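Local coordinates for hypothetical protein TT1823 (Thermus thermophilus, PDB 1ZPW) that probably acts as a metal-dependent Cas2-family endoribonuclease, working with Cas1 as part of CRISPR adaptive immunity against viruses and plasmids, at residues D11-R17 with L57-A63. Sequence-based numbering, arbitrary orientation.
Sequences DIPDDTR and LDLGQDA
Asp11 and Ala63 form an antiparallel hydrogen-bonded pair, Asp11 N giving its hydrogen to Ala63 O at 2.8 Å and Ala63 N returning one to Asp11 O at 2.9 Å; the chains stay close at Ile12 and Asp62, where a water bridges Asp11 O and Gln61 O. The CB atoms of Asp11 and Ala63 lie on one face of the sheet, while the Asp11 carboxylate, a predicted ligand of the catalytic magnesium, leads away from Ala63. Arg17 grips the buried carboxylate of Asp62 side-on. Its NE meets the syn lone pair of Asp62 OD2 at 2.8 Å, and NH2 reaches Asp62 OD1, also at 2.8 Å, almost straight (170°) and in the guanidinium plane. A bend at chi3 (-56°) in the Arg17 chain presents this NE edge to the acid. Asp62 OD2 takes a second bond, from Asp58 N, which comes from above the carboxylate plane and helps fix its rotation. The guanidinium is sandwiched: Asp58 CB sits over the centre of one face, 3.5 Å from Arg17 CZ, and Asp14 CB covers the opposite face nearer the rim. Asp14 also caps helix 15-26, its OD2 accepting from Arg17 N at 2.9 Å. Asp62 is the direct ionic partner; the carboxylates of Asp14 (long) and Asp58 probably add charge attraction from outside the guanidinium plane. Ile12 CD1 makes apolar contact with Leu57 CD2 and touches the aliphatic Asp62 CB, each at 3.5 Å; separately, Pro13 CD is in van der Waals contact with Asp62 OD1. The contact joins the loop leaving the first strand (4-11) of this ferredoxin-like fold to the one leading from helix 43-56 into the fourth (63-68), outermost in the sheet of this chain, beside the predicted metal ligand Asp11; Ile12 and Leu57 both pack on Leu21 of helix 15-26.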
loop_
_atom_site.group_PDB
_atom_site.type_symbol
_atom_site.label_atom_id
_atom_site.label_comp_id
_atom_site.label_asym_id
_atom_site.label_seq_id
_atom_site.Cartn_x
_atom_site.Cartn_y
_atom_site.Cartn_z
ATOM N N ASP A 11 -8.459 0.918 3.550
ATOM C CA ASP A 11 -9.762 0.561 4.068
ATOM C C ASP A 11 -10.740 1.156 3.056
ATOM O O ASP A 11 -11.023 2.356 3.092
ATOM C CB ASP A 11 -9.878 1.255 5.422
ATOM C CG ASP A 11 -11.031 0.805 6.222
ATOM O OD1 ASP A 11 -11.985 0.184 5.664
ATOM O OD2 ASP A 11 -11.072 1.091 7.456
ATOM N N ILE A 12 -11.208 0.310 2.123
ATOM C CA ILE A 12 -12.054 0.734 1.000
ATOM C C ILE A 12 -13.331 -0.105 1.039
ATOM O O ILE A 12 -13.271 -1.295 0.793
ATOM C CB ILE A 12 -11.307 0.479 -0.346
ATOM C CG1 ILE A 12 -9.841 0.955 -0.352
ATOM C CG2 ILE A 12 -12.172 0.895 -1.581
ATOM C CD1 ILE A 12 -9.651 2.403 -0.156
ATOM N N PRO A 13 -14.456 0.478 1.376
ATOM C CA PRO A 13 -15.690 -0.331 1.497
ATOM C C PRO A 13 -16.208 -0.921 0.211
ATOM O O PRO A 13 -16.851 -2.019 0.207
ATOM C CB PRO A 13 -16.695 0.620 2.179
ATOM C CG PRO A 13 -16.129 2.003 2.038
ATOM C CD PRO A 13 -14.640 1.865 1.831
ATOM N N ASP A 14 -15.930 -0.238 -0.894
ATOM C CA ASP A 14 -16.430 -0.638 -2.193
ATOM C C ASP A 14 -15.550 -1.675 -2.867
ATOM O O ASP A 14 -14.334 -1.454 -3.061
ATOM C CB ASP A 14 -16.563 0.577 -3.101
ATOM C CG ASP A 14 -17.113 0.212 -4.464
ATOM O OD1 ASP A 14 -18.353 -0.047 -4.550
ATOM O OD2 ASP A 14 -16.426 0.125 -5.493
ATOM N N ASP A 15 -16.135 -2.820 -3.235
ATOM C CA ASP A 15 -15.301 -3.902 -3.779
ATOM C C ASP A 15 -14.579 -3.526 -5.081
ATOM O O ASP A 15 -13.419 -3.888 -5.269
ATOM C CB ASP A 15 -16.137 -5.168 -4.044
ATOM C CG ASP A 15 -16.522 -5.915 -2.783
ATOM O OD1 ASP A 15 -16.008 -5.660 -1.662
ATOM O OD2 ASP A 15 -17.386 -6.826 -2.855
ATOM N N THR A 16 -15.290 -2.846 -5.998
ATOM C CA THR A 16 -14.702 -2.475 -7.279
ATOM C C THR A 16 -13.518 -1.518 -7.101
ATOM O O THR A 16 -12.472 -1.737 -7.703
ATOM C CB THR A 16 -15.762 -1.868 -8.216
ATOM O OG1 THR A 16 -16.742 -2.870 -8.533
ATOM C CG2 THR A 16 -15.156 -1.519 -9.568
ATOM N N ARG A 17 -13.690 -0.485 -6.284
ATOM C CA ARG A 17 -12.580 0.430 -5.998
ATOM C C ARG A 17 -11.436 -0.315 -5.334
ATOM O O ARG A 17 -10.285 -0.044 -5.635
ATOM C CB ARG A 17 -13.026 1.552 -5.082
ATOM C CG ARG A 17 -13.999 2.491 -5.769
ATOM C CD ARG A 17 -14.057 3.851 -5.125
ATOM N NE ARG A 17 -14.379 3.799 -3.702
ATOM C CZ ARG A 17 -15.621 3.771 -3.205
ATOM N NH1 ARG A 17 -16.685 3.739 -4.019
ATOM N NH2 ARG A 17 -15.798 3.739 -1.894
ATOM N N LEU A 57 -9.795 6.505 -5.646
ATOM C CA LEU A 57 -10.460 6.505 -4.331
ATOM C C LEU A 57 -11.641 7.456 -4.274
ATOM O O LEU A 57 -11.628 8.517 -4.910
ATOM C CB LEU A 57 -9.484 6.890 -3.208
ATOM C CG LEU A 57 -8.142 6.158 -3.011
ATOM C CD1 LEU A 57 -7.135 7.045 -2.294
ATOM C CD2 LEU A 57 -8.353 4.939 -2.227
ATOM N N ASP A 58 -12.637 7.095 -3.473
ATOM C CA ASP A 58 -13.711 7.994 -3.087
ATOM C C ASP A 58 -13.251 8.610 -1.789
ATOM O O ASP A 58 -13.286 7.971 -0.743
ATOM C CB ASP A 58 -14.984 7.185 -2.852
ATOM C CG ASP A 58 -16.206 8.053 -2.524
ATOM O OD1 ASP A 58 -16.141 8.923 -1.632
ATOM O OD2 ASP A 58 -17.287 7.885 -3.107
ATOM N N LEU A 59 -12.769 9.846 -1.814
ATOM C CA LEU A 59 -12.073 10.299 -0.589
ATOM C C LEU A 59 -13.027 10.665 0.570
ATOM O O LEU A 59 -12.578 10.905 1.687
ATOM C CB LEU A 59 -10.945 11.328 -0.878
ATOM C CG LEU A 59 -9.642 10.755 -1.502
ATOM C CD1 LEU A 59 -8.383 11.541 -1.135
ATOM C CD2 LEU A 59 -9.383 9.293 -1.180
ATOM N N GLY A 60 -14.332 10.609 0.312
ATOM C CA GLY A 60 -15.324 10.660 1.372
ATOM C C GLY A 60 -15.634 9.333 2.052
ATOM O O GLY A 60 -16.228 9.334 3.135
ATOM N N GLN A 61 -15.246 8.212 1.435
ATOM C CA GLN A 61 -15.526 6.880 1.995
ATOM C C GLN A 61 -14.278 6.044 2.300
ATOM O O GLN A 61 -14.340 5.134 3.147
ATOM C CB GLN A 61 -16.398 6.042 1.064
ATOM C CG GLN A 61 -17.827 6.517 0.916
ATOM C CD GLN A 61 -18.728 5.514 0.165
ATOM O OE1 GLN A 61 -19.913 5.794 -0.041
ATOM N NE2 GLN A 61 -18.179 4.358 -0.239
ATOM N N ASP A 62 -13.205 6.304 1.578
ATOM C CA ASP A 62 -12.047 5.393 1.529
ATOM C C ASP A 62 -10.919 5.952 2.357
ATOM O O ASP A 62 -10.827 7.180 2.542
ATOM C CB ASP A 62 -11.540 5.311 0.093
ATOM C CG ASP A 62 -12.493 4.627 -0.829
ATOM O OD1 ASP A 62 -13.468 3.969 -0.352
ATOM O OD2 ASP A 62 -12.336 4.691 -2.047
ATOM N N ALA A 63 -10.063 5.065 2.866
ATOM C CA ALA A 63 -8.858 5.480 3.587
ATOM C C ALA A 63 -7.637 4.756 3.057
ATOM O O ALA A 63 -7.647 3.555 2.874
ATOM C CB ALA A 63 -9.008 5.158 5.044
HETATM O O HOH W 1 -12.669 3.763 4.846
#